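Local coordinates for protein phosphonopyruvate hydrolase (Variovorax sp., PDB 2HJP) that hydrolyses phosphonopyruvate to pyruvate and phosphate, cleaving the carbon-phosphorus bond with the help of a divalent metal such as magnesium, manganese or cobalt, at residues H23-A28 against L64-A69; G38-G43 against I79-T84; V27-E32 against A71-I76; T18-H23 against A34-I39; A104-M109 against V151-V156. All blocks are in the same frame, centred on the assembly; numbering follows the deposited sequence.

In the fold
The five contacts sample one closed (beta/alpha)8 barrel from its strands to its outer helices. Contact 4 pairs the first strand with the second, contact 2 the second with the third, and contact 5 the fourth with the fifth. Contacts 2 and 5 lie with their centres about 8 Å apart and both touch phosphonopyruvate: contact 2 also supplies the protein's direct ligand of magnesium, Asp81, and contact 5 an arginine. Contacts 1 and 3 form an outer layer, centres about 8 Å apart, sharing Val27 and Ala28 of helix 25-34. That layer bears on the sheet through Ile39, whose CD1 lies 3.3 Å from Ala28 O. Contacts 1, 3 and 4 also touch the second subunit.

Contact 1: H23-A28 against L64-A69; sequences HNPLVA and LEMMRA. With NA (sodium ion), chain D.
With chi1 of Met66 at -179° its CG turns away from the backbone N, and bends at chi2 and chi3 bring the thioether against Pro25 and Asn24, where helix 25-34 opens. Here Met66 SD comes within 3.6 Å of Pro25 CD, the two side chains meeting at a slant, and 3.8 Å from Asn24 CA. The terminal methyl extends one residue further back, with Met66 CE 3.5 Å from His23 O. Three residues along helix 60-71, Ala69 points toward the proline, and its CB meets Pro25 CG at 3.7 Å. The pyrrolidine ring therefore rests on Met66 and Ala69 together, its CD against the sulfur and its CG against the alanine methyl.

No hydrogen bond joins the two segments; the polar atoms at the helix start have partners of their own. His23 O coordinates a sodium ion at 2.7 Å, a site shared with Ser49 of the same chain. The imidazole ND1 of His23 is hydrogen-bonded to Glu45. Asn24 caps the helix, its OD1 accepting from Val27 N at 2.9 Å in an almost straight bond (176°). The second subunit also packs here, its own Ser49 against Pro25 and its Tyr50 against Ala69. An asparagine N-cap followed by proline in the first turn is a classic helix start, and the proline of that start packs one outer helix of the (beta/alpha)8 barrel on another.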
# COMPACT_ATOMS: atom_id res chain seq x y z
N HIS A 23 3.21 5.18 -17.25
CA HIS A 23 2.23 5.17 -16.13
C HIS A 23 2.19 3.77 -15.44
O HIS A 23 1.43 3.54 -14.46
CB HIS A 23 0.83 5.63 -16.60
CG HIS A 23 0.37 5.00 -17.88
ND1 HIS A 23 0.73 5.47 -19.13
CD2 HIS A 23 -0.48 3.97 -18.10
CE1 HIS A 23 0.13 4.75 -20.07
NE2 HIS A 23 -0.61 3.83 -19.46
N ASN A 24 2.93 2.79 -15.97
CA ASN A 24 3.04 1.48 -15.34
C ASN A 24 4.32 0.79 -15.82
O ASN A 24 4.95 1.32 -16.70
CB ASN A 24 1.81 0.58 -15.56
CG ASN A 24 1.52 0.36 -16.98
OD1 ASN A 24 2.39 0.04 -17.71
ND2 ASN A 24 0.25 0.49 -17.36
N PRO A 25 4.74 -0.33 -15.18
CA PRO A 25 5.98 -1.05 -15.58
C PRO A 25 5.95 -1.60 -17.03
O PRO A 25 6.98 -1.66 -17.70
CB PRO A 25 6.08 -2.18 -14.56
CG PRO A 25 5.49 -1.53 -13.29
CD PRO A 25 4.26 -0.84 -13.88
N LEU A 26 4.76 -2.02 -17.49
CA LEU A 26 4.68 -2.54 -18.85
C LEU A 26 5.06 -1.42 -19.86
O LEU A 26 5.85 -1.63 -20.78
CB LEU A 26 3.27 -3.16 -19.15
CG LEU A 26 2.99 -3.68 -20.58
CD1 LEU A 26 3.93 -4.78 -20.92
CD2 LEU A 26 1.56 -4.19 -20.75
N VAL A 27 4.44 -0.27 -19.72
CA VAL A 27 4.73 0.84 -20.61
C VAL A 27 6.23 1.21 -20.47
O VAL A 27 6.89 1.53 -21.47
CB VAL A 27 3.86 2.07 -20.22
CG1 VAL A 27 4.44 3.33 -20.87
CG2 VAL A 27 2.34 1.78 -20.63
N ALA A 28 6.76 1.18 -19.25
CA ALA A 28 8.21 1.51 -19.07
C ALA A 28 9.04 0.49 -19.83
O ALA A 28 10.08 0.82 -20.47
CB ALA A 28 8.59 1.52 -17.56
N LEU A 64 5.26 6.62 -5.25
CA LEU A 64 6.52 6.01 -4.79
C LEU A 64 6.49 4.53 -5.09
O LEU A 64 7.47 3.99 -5.62
CB LEU A 64 6.71 6.27 -3.27
CG LEU A 64 7.87 5.45 -2.67
CD1 LEU A 64 9.20 5.93 -3.32
CD2 LEU A 64 7.94 5.68 -1.13
N GLU A 65 5.37 3.84 -4.81
CA GLU A 65 5.32 2.39 -5.11
C GLU A 65 5.37 2.10 -6.63
O GLU A 65 5.95 1.11 -7.04
CB GLU A 65 4.10 1.74 -4.43
CG GLU A 65 4.26 1.81 -2.91
CD GLU A 65 5.69 1.27 -2.42
OE1 GLU A 65 6.18 0.19 -2.84
OE2 GLU A 65 6.30 1.90 -1.57
N MET A 66 4.76 2.96 -7.44
CA MET A 66 4.82 2.79 -8.87
C MET A 66 6.28 2.97 -9.30
O MET A 66 6.70 2.31 -10.23
CB MET A 66 3.93 3.85 -9.61
CG MET A 66 3.97 3.67 -11.17
SD MET A 66 3.75 1.92 -11.68
CE MET A 66 1.92 1.82 -11.40
N MET A 67 7.04 3.87 -8.67
CA MET A 67 8.44 4.06 -9.09
C MET A 67 9.21 2.80 -8.77
O MET A 67 10.04 2.35 -9.57
CB MET A 67 9.13 5.27 -8.41
CG MET A 67 8.50 6.65 -8.75
SD MET A 67 8.34 6.98 -10.55
CE MET A 67 6.63 6.65 -10.87
N ARG A 68 8.96 2.23 -7.59
CA ARG A 68 9.62 0.96 -7.21
C ARG A 68 9.39 -0.15 -8.23
O ARG A 68 10.32 -0.86 -8.66
CB ARG A 68 9.11 0.44 -5.85
CG ARG A 68 10.17 -0.37 -5.13
CD ARG A 68 9.56 -1.08 -3.88
NE ARG A 68 9.00 -0.02 -3.01
CZ ARG A 68 9.74 0.84 -2.30
NH1 ARG A 68 11.10 0.78 -2.28
NH2 ARG A 68 9.11 1.84 -1.66
N ALA A 69 8.12 -0.32 -8.58
CA ALA A 69 7.73 -1.32 -9.52
C ALA A 69 8.39 -1.06 -10.92
O ALA A 69 8.85 -1.97 -11.55
CB ALA A 69 6.14 -1.33 -9.62
NA NA D . -1.15 3.36 -13.67

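Contact 2: G38-G43 against I79-T84; sequences GIWGSG and IADIDT. With MG (magnesium ion), chain C; PPR (phosphonopyruvate), chain G.
Asp81 OD2 is gripped from two directions, by Gly43 N across the contact at 3.0 Å and by the magnesium ion at 2.1 Å. The amide meets this oxygen on its anti side, 30° out of the carboxylate plane. The other carboxylate oxygen, Asp81 OD1, accepts from Asp83 N at 3.0 Å from above the plane, an Asx turn that fixes the rotation of the group. Two phosphonopyruvate oxygens, O2' and O2, and three waters complete the six ligands of the metal. One of these waters donates to Asp83 OD2, making Asp83 a second-shell residue.

The substrate's remaining carboxylate oxygen, O1, is held from segment 38-43, by Ser42 OG (2.6 Å) at the N-cap just past the strand and by Trp40 NE1 (2.9 Å) on it. A chi1 of 165° lets the indole span from the substrate to the third strand: its nitrogen edge meets O1, and Trp40 CH2 reaches Asp81 CB at 3.4 Å. The indole and the Asp81 carboxylate lie nearly parallel, their planes 13° apart.

Behind this site the strands run parallel, joined by Ile79 N to Ile39 O (2.9 Å) and Gly41 N to Ile79 O (2.8 Å). The bond from Asp81 N to Gly41 O is weak, where Gly41 centres an inverse gamma turn. A metal aspartate and substrate-binding loop at the C-terminal strand ends mark the active site of a (beta/alpha)8 barrel in the PEP mutase/isocitrate lyase superfamily.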
# COMPACT_ATOMS: atom_id res chain seq x y z
N GLY A 38 15.94 6.78 -20.84
CA GLY A 38 15.45 6.56 -19.50
C GLY A 38 13.91 6.67 -19.45
O GLY A 38 13.26 6.98 -20.48
N ILE A 39 13.35 6.37 -18.29
CA ILE A 39 11.93 6.45 -18.05
C ILE A 39 11.60 7.72 -17.24
O ILE A 39 12.37 8.09 -16.34
CB ILE A 39 11.45 5.19 -17.22
CG1 ILE A 39 11.84 3.89 -17.96
CG2 ILE A 39 9.93 5.28 -16.93
CD1 ILE A 39 11.20 3.67 -19.35
N TRP A 40 10.50 8.40 -17.58
CA TRP A 40 10.04 9.58 -16.86
C TRP A 40 8.83 9.09 -16.03
O TRP A 40 7.77 8.72 -16.59
CB TRP A 40 9.63 10.68 -17.87
CG TRP A 40 8.82 11.82 -17.35
CD1 TRP A 40 7.67 12.31 -17.88
CD2 TRP A 40 9.13 12.67 -16.22
NE1 TRP A 40 7.23 13.41 -17.17
CE2 TRP A 40 8.10 13.65 -16.15
CE3 TRP A 40 10.17 12.70 -15.28
CZ2 TRP A 40 8.09 14.66 -15.17
CZ3 TRP A 40 10.17 13.69 -14.30
CH2 TRP A 40 9.13 14.67 -14.25
N GLY A 41 9.00 9.08 -14.70
CA GLY A 41 7.93 8.62 -13.81
C GLY A 41 6.99 9.78 -13.53
O GLY A 41 6.88 10.29 -12.44
N SER A 42 6.32 10.17 -14.58
CA SER A 42 5.39 11.27 -14.66
C SER A 42 4.22 11.31 -13.64
O SER A 42 3.46 10.38 -13.56
CB SER A 42 4.76 11.24 -16.07
OG SER A 42 3.77 12.27 -16.15
N GLY A 43 4.08 12.40 -12.88
CA GLY A 43 2.93 12.51 -11.97
C GLY A 43 1.64 12.76 -12.78
O GLY A 43 0.56 12.35 -12.40
N ILE A 79 13.75 8.58 -13.88
CA ILE A 79 13.75 9.93 -13.39
C ILE A 79 12.35 10.05 -12.79
O ILE A 79 11.35 9.97 -13.53
CB ILE A 79 13.86 10.92 -14.55
CG1 ILE A 79 15.14 10.66 -15.36
CG2 ILE A 79 13.75 12.36 -14.01
CD1 ILE A 79 15.06 9.49 -16.33
N ALA A 80 12.27 10.21 -11.46
CA ALA A 80 10.96 10.33 -10.81
C ALA A 80 10.51 11.78 -10.58
O ALA A 80 11.29 12.62 -10.11
CB ALA A 80 11.00 9.57 -9.46
N ASP A 81 9.23 12.05 -10.88
CA ASP A 81 8.60 13.34 -10.65
C ASP A 81 8.13 13.43 -9.16
O ASP A 81 7.26 12.66 -8.76
CB ASP A 81 7.38 13.44 -11.58
CG ASP A 81 6.64 14.77 -11.48
OD1 ASP A 81 7.00 15.65 -10.65
OD2 ASP A 81 5.66 14.91 -12.25
N ILE A 82 8.70 14.31 -8.35
CA ILE A 82 8.21 14.40 -6.96
C ILE A 82 7.47 15.71 -6.70
O ILE A 82 7.42 16.22 -5.56
CB ILE A 82 9.36 14.16 -5.91
CG1 ILE A 82 10.46 15.22 -6.06
CG2 ILE A 82 9.94 12.76 -6.15
CD1 ILE A 82 11.44 15.28 -4.89
N ASP A 83 6.88 16.24 -7.76
CA ASP A 83 6.08 17.46 -7.70
C ASP A 83 6.80 18.55 -6.93
O ASP A 83 7.88 18.96 -7.38
CB ASP A 83 4.72 17.16 -7.05
CG ASP A 83 3.75 16.34 -7.99
OD1 ASP A 83 2.54 16.25 -7.61
OD2 ASP A 83 4.15 15.77 -9.07
N THR A 84 6.23 19.04 -5.81
CA THR A 84 6.92 20.06 -5.06
C THR A 84 7.64 19.51 -3.84
O THR A 84 7.92 20.24 -2.90
CB THR A 84 5.98 21.20 -4.55
OG1 THR A 84 4.98 20.66 -3.69
CG2 THR A 84 5.34 21.89 -5.68
MG MG C . 4.38 16.40 -12.93
C1 PPR G . 4.55 15.44 -15.55
O1 PPR G . 4.71 14.70 -16.61
O2' PPR G . 3.95 15.11 -14.57
C2 PPR G . 5.22 16.78 -15.63
C3 PPR G . 5.41 17.56 -16.73
O2 PPR G . 5.65 17.22 -14.45
P PPR G . 3.87 18.57 -17.00
O1P PPR G . 3.78 19.46 -15.74
O2P PPR G . 2.71 17.55 -17.14
O3P PPR G . 4.16 19.37 -18.18
O HOH W 1 5.31 17.69 -11.52
O HOH W 2 2.92 15.75 -11.53
O HOH W 3 2.94 17.85 -13.42

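Contact 3: V27-E32 against A71-I76; sequences VAKLAE and ASTVSI. With XYS (alpha-D-xylopyranose), chain B.
Glu32 reaches from helix 25-34 to Ser75, whose hydroxyl OG donates to Glu32 OE2 at 2.6 Å from above the carboxylate plane. The serine amide faces the other oxygen, Ser75 N standing 2.9 Å from Glu32 OE1, although that oxygen is modelled too near Ile76 and its exact place is doubtful. If that placing holds, the two donors of Ser75 share the two oxygens of the carboxylate. The glutamate owes its reach to a chain stretched out all the way from its backbone, chi1 179° and chi2 172°.

One turn back along the helix the contact is apolar. The methyl of Ala28 meets Val74, with CB and CG1 3.6 Å apart, and Val74 CG1 is as close to Ala28 O. Beside it, Lys29 CB touches Thr73 CG2 more loosely, at 4.2 Å.

The loop that packs here joins helix 60-71 to strand 78-81, an alpha-beta connection at the N-terminal end of the (beta/alpha)8 barrel, remote from the substrate at the opposite mouth. A xylose lies beside it in the crystal: its O1 donates to Glu32 OE2 at 2.9 Å, so that oxygen has two donors. A water gives one proton to Glu32 OE1 and another to Thr73 O, and also lies 3.0 Å from xylose O1.

Farther out, Thr73 OG1 is hydrogen-bonded to Ala69 O, tying the loop back to the helix before it. Lys29 NZ bonds Leu275 O, and Lys3 NZ holds Val74 O. Beneath the helix, Ala28 and Ala31 rest on Ile39, while Phe250 of the second subunit packs against Val27, Leu30 and Ala31.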
# COMPACT_ATOMS: atom_id res chain seq x y z
N VAL A 27 4.44 -0.27 -19.72
CA VAL A 27 4.73 0.84 -20.61
C VAL A 27 6.23 1.21 -20.47
O VAL A 27 6.89 1.53 -21.47
CB VAL A 27 3.86 2.07 -20.22
CG1 VAL A 27 4.44 3.33 -20.87
CG2 VAL A 27 2.34 1.78 -20.63
N ALA A 28 6.76 1.18 -19.25
CA ALA A 28 8.21 1.51 -19.07
C ALA A 28 9.04 0.49 -19.83
O ALA A 28 10.08 0.82 -20.47
CB ALA A 28 8.59 1.52 -17.56
N LYS A 29 8.65 -0.79 -19.74
CA LYS A 29 9.37 -1.82 -20.49
C LYS A 29 9.30 -1.54 -22.00
O LYS A 29 10.31 -1.70 -22.73
CB LYS A 29 8.81 -3.21 -20.16
CG LYS A 29 9.52 -4.41 -20.85
CD LYS A 29 9.02 -5.73 -20.19
CE LYS A 29 9.85 -6.94 -20.57
NZ LYS A 29 9.34 -8.17 -19.89
N LEU A 30 8.14 -1.07 -22.51
CA LEU A 30 8.10 -0.81 -23.93
C LEU A 30 9.01 0.36 -24.30
O LEU A 30 9.63 0.33 -25.37
CB LEU A 30 6.67 -0.56 -24.40
CG LEU A 30 5.78 -1.82 -24.28
CD1 LEU A 30 4.30 -1.43 -24.37
CD2 LEU A 30 6.16 -2.85 -25.37
N ALA A 31 9.07 1.38 -23.44
CA ALA A 31 9.95 2.54 -23.72
C ALA A 31 11.39 2.06 -23.77
O ALA A 31 12.15 2.48 -24.69
CB ALA A 31 9.83 3.63 -22.59
N GLU A 32 11.77 1.17 -22.84
CA GLU A 32 13.13 0.66 -22.85
C GLU A 32 13.42 -0.04 -24.16
O GLU A 32 14.46 0.16 -24.79
CB GLU A 32 13.41 -0.33 -21.69
CG GLU A 32 14.83 -0.82 -21.79
CD GLU A 32 15.30 -1.65 -20.60
OE1 GLU A 32 14.67 -1.70 -19.55
OE2 GLU A 32 16.37 -2.26 -20.70
N ALA A 71 11.24 0.67 -11.56
CA ALA A 71 12.66 0.48 -11.49
C ALA A 71 13.00 -1.02 -11.40
O ALA A 71 14.05 -1.40 -11.86
CB ALA A 71 13.26 1.27 -10.29
N SER A 72 12.12 -1.86 -10.84
CA SER A 72 12.43 -3.28 -10.72
C SER A 72 12.16 -4.02 -12.02
O SER A 72 12.47 -5.21 -12.17
CB SER A 72 11.59 -3.91 -9.58
OG SER A 72 10.20 -3.87 -9.90
N THR A 73 11.58 -3.32 -12.98
CA THR A 73 11.28 -3.92 -14.26
C THR A 73 12.28 -3.49 -15.36
O THR A 73 12.59 -4.27 -16.21
CB THR A 73 9.85 -3.51 -14.69
OG1 THR A 73 8.93 -4.02 -13.73
CG2 THR A 73 9.43 -4.05 -16.10
N VAL A 74 12.75 -2.23 -15.37
CA VAL A 74 13.60 -1.82 -16.47
C VAL A 74 15.09 -1.81 -16.04
O VAL A 74 15.39 -1.81 -14.85
CB VAL A 74 13.16 -0.38 -17.04
CG1 VAL A 74 11.66 -0.40 -17.48
CG2 VAL A 74 13.29 0.68 -15.96
N SER A 75 15.99 -1.77 -17.01
CA SER A 75 17.41 -1.75 -16.73
C SER A 75 17.96 -0.34 -17.00
O SER A 75 19.12 -0.05 -16.71
CB SER A 75 18.14 -2.78 -17.66
OG SER A 75 18.29 -2.23 -18.98
N ILE A 76 17.11 0.58 -17.48
CA ILE A 76 17.59 1.92 -17.79
C ILE A 76 17.18 2.88 -16.63
O ILE A 76 16.29 2.53 -15.87
CB ILE A 76 17.03 2.42 -19.16
CG1 ILE A 76 15.50 2.40 -19.16
CG2 ILE A 76 17.64 1.55 -20.29
CD1 ILE A 76 14.82 1.08 -19.16
C1 XYS B . 16.31 -6.01 -20.43
C2 XYS B . 16.45 -7.30 -19.57
C3 XYS B . 17.33 -6.97 -18.33
C4 XYS B . 18.71 -6.34 -18.73
C5 XYS B . 18.68 -5.33 -19.90
O1 XYS B . 15.62 -4.90 -19.79
O2 XYS B . 15.15 -7.71 -19.12
O3 XYS B . 17.51 -8.15 -17.50
O4 XYS B . 19.54 -5.88 -17.64
O5 XYS B . 17.59 -5.57 -20.91
O HOH W 4 12.73 -3.99 -19.49

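Contact 4: T18-H23 against A34-I39; sequences TAMAAH and AGFGGI. With NA (sodium ion), chain D.
Met20 lies over one face of the Phe36 ring, while Thr18 stands at its edge. The CB of Met20 makes a CH-pi contact 3.9 Å from the ring centroid and only 16° off the normal. Bends at chi2 and chi3 then curl the methionine chain back above the ring, so that Met20 CE touches Phe36 CZ at 3.5 Å. The sulfur stays higher, with Met20 SD 5.2 Å from the centroid of Phe36, a Met-aromatic contact at a distance. Thr18 crosses the phenyl group at about a right angle and brings OG1 to 3.5 Å from Phe36 CD1. A water links this hydroxyl to Gly35 O, in the Schellman motif that ends helix 25-34.

The two backbones run parallel: Gly38 N donates to Thr18 O at 2.8 Å, and Met20 N to Gly38 O at 3.0 Å. Farther along, Ala22 CB meets Ile39 CG2 at 3.8 Å, beneath Ala28 of the intervening helix. Met20 and Phe36 also lie at the interface with the second subunit, packed on its Phe250 and Ile253. Strand 17-21, helix 25-34 and strand 38-41 form the first beta-alpha-beta crossover of the (beta/alpha)8 barrel.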
# COMPACT_ATOMS: atom_id res chain seq x y z
N THR A 18 17.35 10.87 -23.76
CA THR A 18 15.89 10.92 -23.91
C THR A 18 15.20 10.08 -22.84
O THR A 18 15.67 8.98 -22.48
CB THR A 18 15.45 10.40 -25.29
OG1 THR A 18 15.81 9.03 -25.40
CG2 THR A 18 16.17 11.16 -26.42
N ALA A 19 14.13 10.63 -22.30
CA ALA A 19 13.39 9.87 -21.28
C ALA A 19 11.90 9.96 -21.70
O ALA A 19 11.40 11.03 -22.02
CB ALA A 19 13.56 10.51 -19.88
N MET A 20 11.22 8.84 -21.64
CA MET A 20 9.77 8.72 -22.00
C MET A 20 8.88 8.43 -20.79
O MET A 20 9.18 7.58 -19.89
CB MET A 20 9.59 7.57 -23.02
CG MET A 20 8.11 7.21 -23.36
SD MET A 20 7.20 8.65 -23.96
CE MET A 20 7.89 8.81 -25.65
N ALA A 21 7.76 9.12 -20.78
CA ALA A 21 6.78 8.92 -19.74
C ALA A 21 6.28 7.46 -19.68
O ALA A 21 6.18 6.77 -20.72
CB ALA A 21 5.56 9.84 -20.03
N ALA A 22 5.93 7.01 -18.48
CA ALA A 22 5.35 5.70 -18.31
C ALA A 22 4.40 5.78 -17.12
O ALA A 22 4.74 6.39 -16.11
CB ALA A 22 6.41 4.60 -18.04
N HIS A 23 3.21 5.18 -17.25
CA HIS A 23 2.23 5.17 -16.13
C HIS A 23 2.19 3.77 -15.44
O HIS A 23 1.43 3.54 -14.46
CB HIS A 23 0.83 5.63 -16.60
CG HIS A 23 0.37 5.00 -17.88
ND1 HIS A 23 0.73 5.47 -19.13
CD2 HIS A 23 -0.48 3.97 -18.10
CE1 HIS A 23 0.13 4.75 -20.07
NE2 HIS A 23 -0.61 3.83 -19.46
N ALA A 34 11.90 0.32 -26.99
CA ALA A 34 11.88 1.26 -28.15
C ALA A 34 13.23 2.00 -28.26
O ALA A 34 13.53 2.56 -29.28
CB ALA A 34 10.74 2.24 -28.03
N GLY A 35 14.05 1.97 -27.19
CA GLY A 35 15.35 2.58 -27.24
C GLY A 35 15.50 3.90 -26.52
O GLY A 35 16.50 4.57 -26.74
N PHE A 36 14.52 4.32 -25.69
CA PHE A 36 14.72 5.59 -25.00
C PHE A 36 15.81 5.39 -23.95
O PHE A 36 16.04 4.28 -23.49
CB PHE A 36 13.41 6.09 -24.35
CG PHE A 36 12.43 6.57 -25.35
CD1 PHE A 36 12.55 7.86 -25.90
CD2 PHE A 36 11.41 5.73 -25.79
CE1 PHE A 36 11.69 8.31 -26.86
CE2 PHE A 36 10.51 6.16 -26.79
CZ PHE A 36 10.64 7.47 -27.33
N GLY A 37 16.47 6.48 -23.60
CA GLY A 37 17.55 6.49 -22.63
C GLY A 37 17.08 6.23 -21.21
O GLY A 37 17.76 5.54 -20.44
N GLY A 38 15.94 6.78 -20.84
CA GLY A 38 15.45 6.56 -19.50
C GLY A 38 13.91 6.67 -19.45
O GLY A 38 13.26 6.98 -20.48
N ILE A 39 13.35 6.37 -18.29
CA ILE A 39 11.93 6.45 -18.05
C ILE A 39 11.60 7.72 -17.24
O ILE A 39 12.37 8.09 -16.34
CB ILE A 39 11.45 5.19 -17.22
CG1 ILE A 39 11.84 3.89 -17.96
CG2 ILE A 39 9.93 5.28 -16.93
CD1 ILE A 39 11.20 3.67 -19.35
NA NA D . -1.15 3.36 -13.67
O HOH W 5 18.00 7.16 -26.76

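Contact 5: A104-M109 against V151-V156; sequences ASAIVM and VVIARV. With PPR (phosphonopyruvate), chain G.
Ile107 and Val151 pair through their backbones, Ile107 N donating to Val151 O, and the pattern continues with Ile153 N to Ile107 O and Met109 N to Ile153 O. Val151 N to Ser105 O (2.9 Å) and Arg155 N to Met109 O (2.8 Å) close the two ends. The strands run parallel with a 20° twist between their directions.

Apolar contacts fall on two faces. On the one facing the barrel interior, Ala106 CB meets Val151 CB at 3.7 Å, and Val108 CG2 leans on Ile153 CB at 3.8 Å. Arg155 CB rests 3.8 Å from Val108 CG1. On the other face, Ile107 and Val152 run alongside each other in a common direction, with CD1 and CG1 3.8 Å apart.

Charged contacts belong to Arg155, whose chain, extended as far as NE, carries the guanidinium to phosphonopyruvate. Both terminal nitrogens grip one phosphonate oxygen, NH1 of Arg155 at 3.1 Å and NH2 at 3.0 Å from O1P, while NH1 also makes a weak bond to the substrate O2. A salt bridge from NE to Glu157 steadies the group, with His186 and Arg188, which also bond the substrate, close by.

Leu7 of helix 3-13 touches Ala106 and Val151, and helix 131-144 covers Met109, Val152 and Ala154 from outside. Within the sheet, strand 106-110 is flanked on its other edge by strand 78-81, whose Ile79 packs on Ala106, Val108 and Ile153.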
# COMPACT_ATOMS: atom_id res chain seq x y z
N ALA A 104 14.88 4.90 -8.11
CA ALA A 104 14.94 6.05 -9.05
C ALA A 104 16.39 6.59 -9.14
O ALA A 104 17.15 6.56 -8.14
CB ALA A 104 14.03 7.16 -8.56
N SER A 105 16.79 7.05 -10.32
CA SER A 105 18.16 7.55 -10.49
C SER A 105 18.19 9.12 -10.37
O SER A 105 19.28 9.72 -10.22
CB SER A 105 18.75 7.09 -11.82
OG SER A 105 19.16 5.71 -11.76
N ALA A 106 16.99 9.73 -10.36
CA ALA A 106 16.84 11.19 -10.26
C ALA A 106 15.45 11.51 -9.80
O ALA A 106 14.53 10.67 -9.91
CB ALA A 106 17.02 11.82 -11.65
N ILE A 107 15.30 12.74 -9.29
CA ILE A 107 14.00 13.27 -8.93
C ILE A 107 14.02 14.66 -9.55
O ILE A 107 15.08 15.24 -9.80
CB ILE A 107 13.75 13.37 -7.41
CG1 ILE A 107 14.91 14.04 -6.64
CG2 ILE A 107 13.56 11.96 -6.91
CD1 ILE A 107 14.99 15.55 -6.77
N VAL A 108 12.83 15.12 -9.90
CA VAL A 108 12.56 16.45 -10.46
C VAL A 108 11.58 17.05 -9.42
O VAL A 108 10.52 16.48 -9.13
CB VAL A 108 11.87 16.40 -11.84
CG1 VAL A 108 11.41 17.88 -12.31
CG2 VAL A 108 12.84 15.83 -12.83
N MET A 109 11.93 18.23 -8.90
CA MET A 109 11.14 18.94 -7.90
C MET A 109 10.99 20.40 -8.42
O MET A 109 11.97 21.01 -8.83
CB MET A 109 11.87 18.93 -6.55
CG MET A 109 11.07 19.55 -5.47
SD MET A 109 11.78 19.38 -3.83
CE MET A 109 13.48 19.89 -4.09
N VAL A 151 20.72 11.97 -9.13
CA VAL A 151 20.58 13.30 -9.67
C VAL A 151 19.41 14.12 -9.18
O VAL A 151 18.29 13.65 -9.22
CB VAL A 151 20.47 13.14 -11.24
CG1 VAL A 151 20.16 14.44 -11.91
CG2 VAL A 151 21.76 12.52 -11.74
N VAL A 152 19.68 15.36 -8.77
CA VAL A 152 18.61 16.21 -8.32
C VAL A 152 18.39 17.32 -9.34
O VAL A 152 19.26 18.15 -9.58
CB VAL A 152 18.99 16.80 -6.96
CG1 VAL A 152 17.95 17.86 -6.55
CG2 VAL A 152 19.17 15.66 -5.96
N ILE A 153 17.19 17.33 -9.91
CA ILE A 153 16.79 18.26 -10.95
C ILE A 153 15.80 19.24 -10.42
O ILE A 153 14.76 18.85 -9.87
CB ILE A 153 16.15 17.48 -12.16
CG1 ILE A 153 17.17 16.42 -12.67
CG2 ILE A 153 15.78 18.43 -13.36
CD1 ILE A 153 16.57 15.35 -13.58
N ALA A 154 16.12 20.53 -10.56
CA ALA A 154 15.23 21.57 -10.11
C ALA A 154 14.44 22.09 -11.31
O ALA A 154 15.01 22.52 -12.34
CB ALA A 154 16.03 22.71 -9.48
N ARG A 155 13.15 22.13 -11.14
CA ARG A 155 12.29 22.63 -12.17
C ARG A 155 11.83 24.04 -11.87
O ARG A 155 11.28 24.33 -10.80
CB ARG A 155 11.12 21.66 -12.35
CG ARG A 155 9.94 22.22 -13.12
CD ARG A 155 8.88 21.11 -13.39
NE ARG A 155 7.57 21.69 -13.70
CZ ARG A 155 6.51 21.04 -14.19
NH1 ARG A 155 6.60 19.76 -14.48
NH2 ARG A 155 5.34 21.67 -14.35
N VAL A 156 12.11 24.93 -12.82
CA VAL A 156 11.81 26.36 -12.70
C VAL A 156 10.49 26.67 -13.42
O VAL A 156 10.42 26.52 -14.64
CB VAL A 156 13.01 27.20 -13.33
CG1 VAL A 156 12.63 28.69 -13.44
CG2 VAL A 156 14.29 27.00 -12.51
C1 PPR G . 4.55 15.44 -15.55
O1 PPR G . 4.71 14.70 -16.61
O2' PPR G . 3.95 15.11 -14.57
C2 PPR G . 5.22 16.78 -15.63
C3 PPR G . 5.41 17.56 -16.73
O2 PPR G . 5.65 17.22 -14.45
P PPR G . 3.87 18.57 -17.00
O1P PPR G . 3.78 19.46 -15.74
O2P PPR G . 2.71 17.55 -17.14
O3P PPR G . 4.16 19.37 -18.18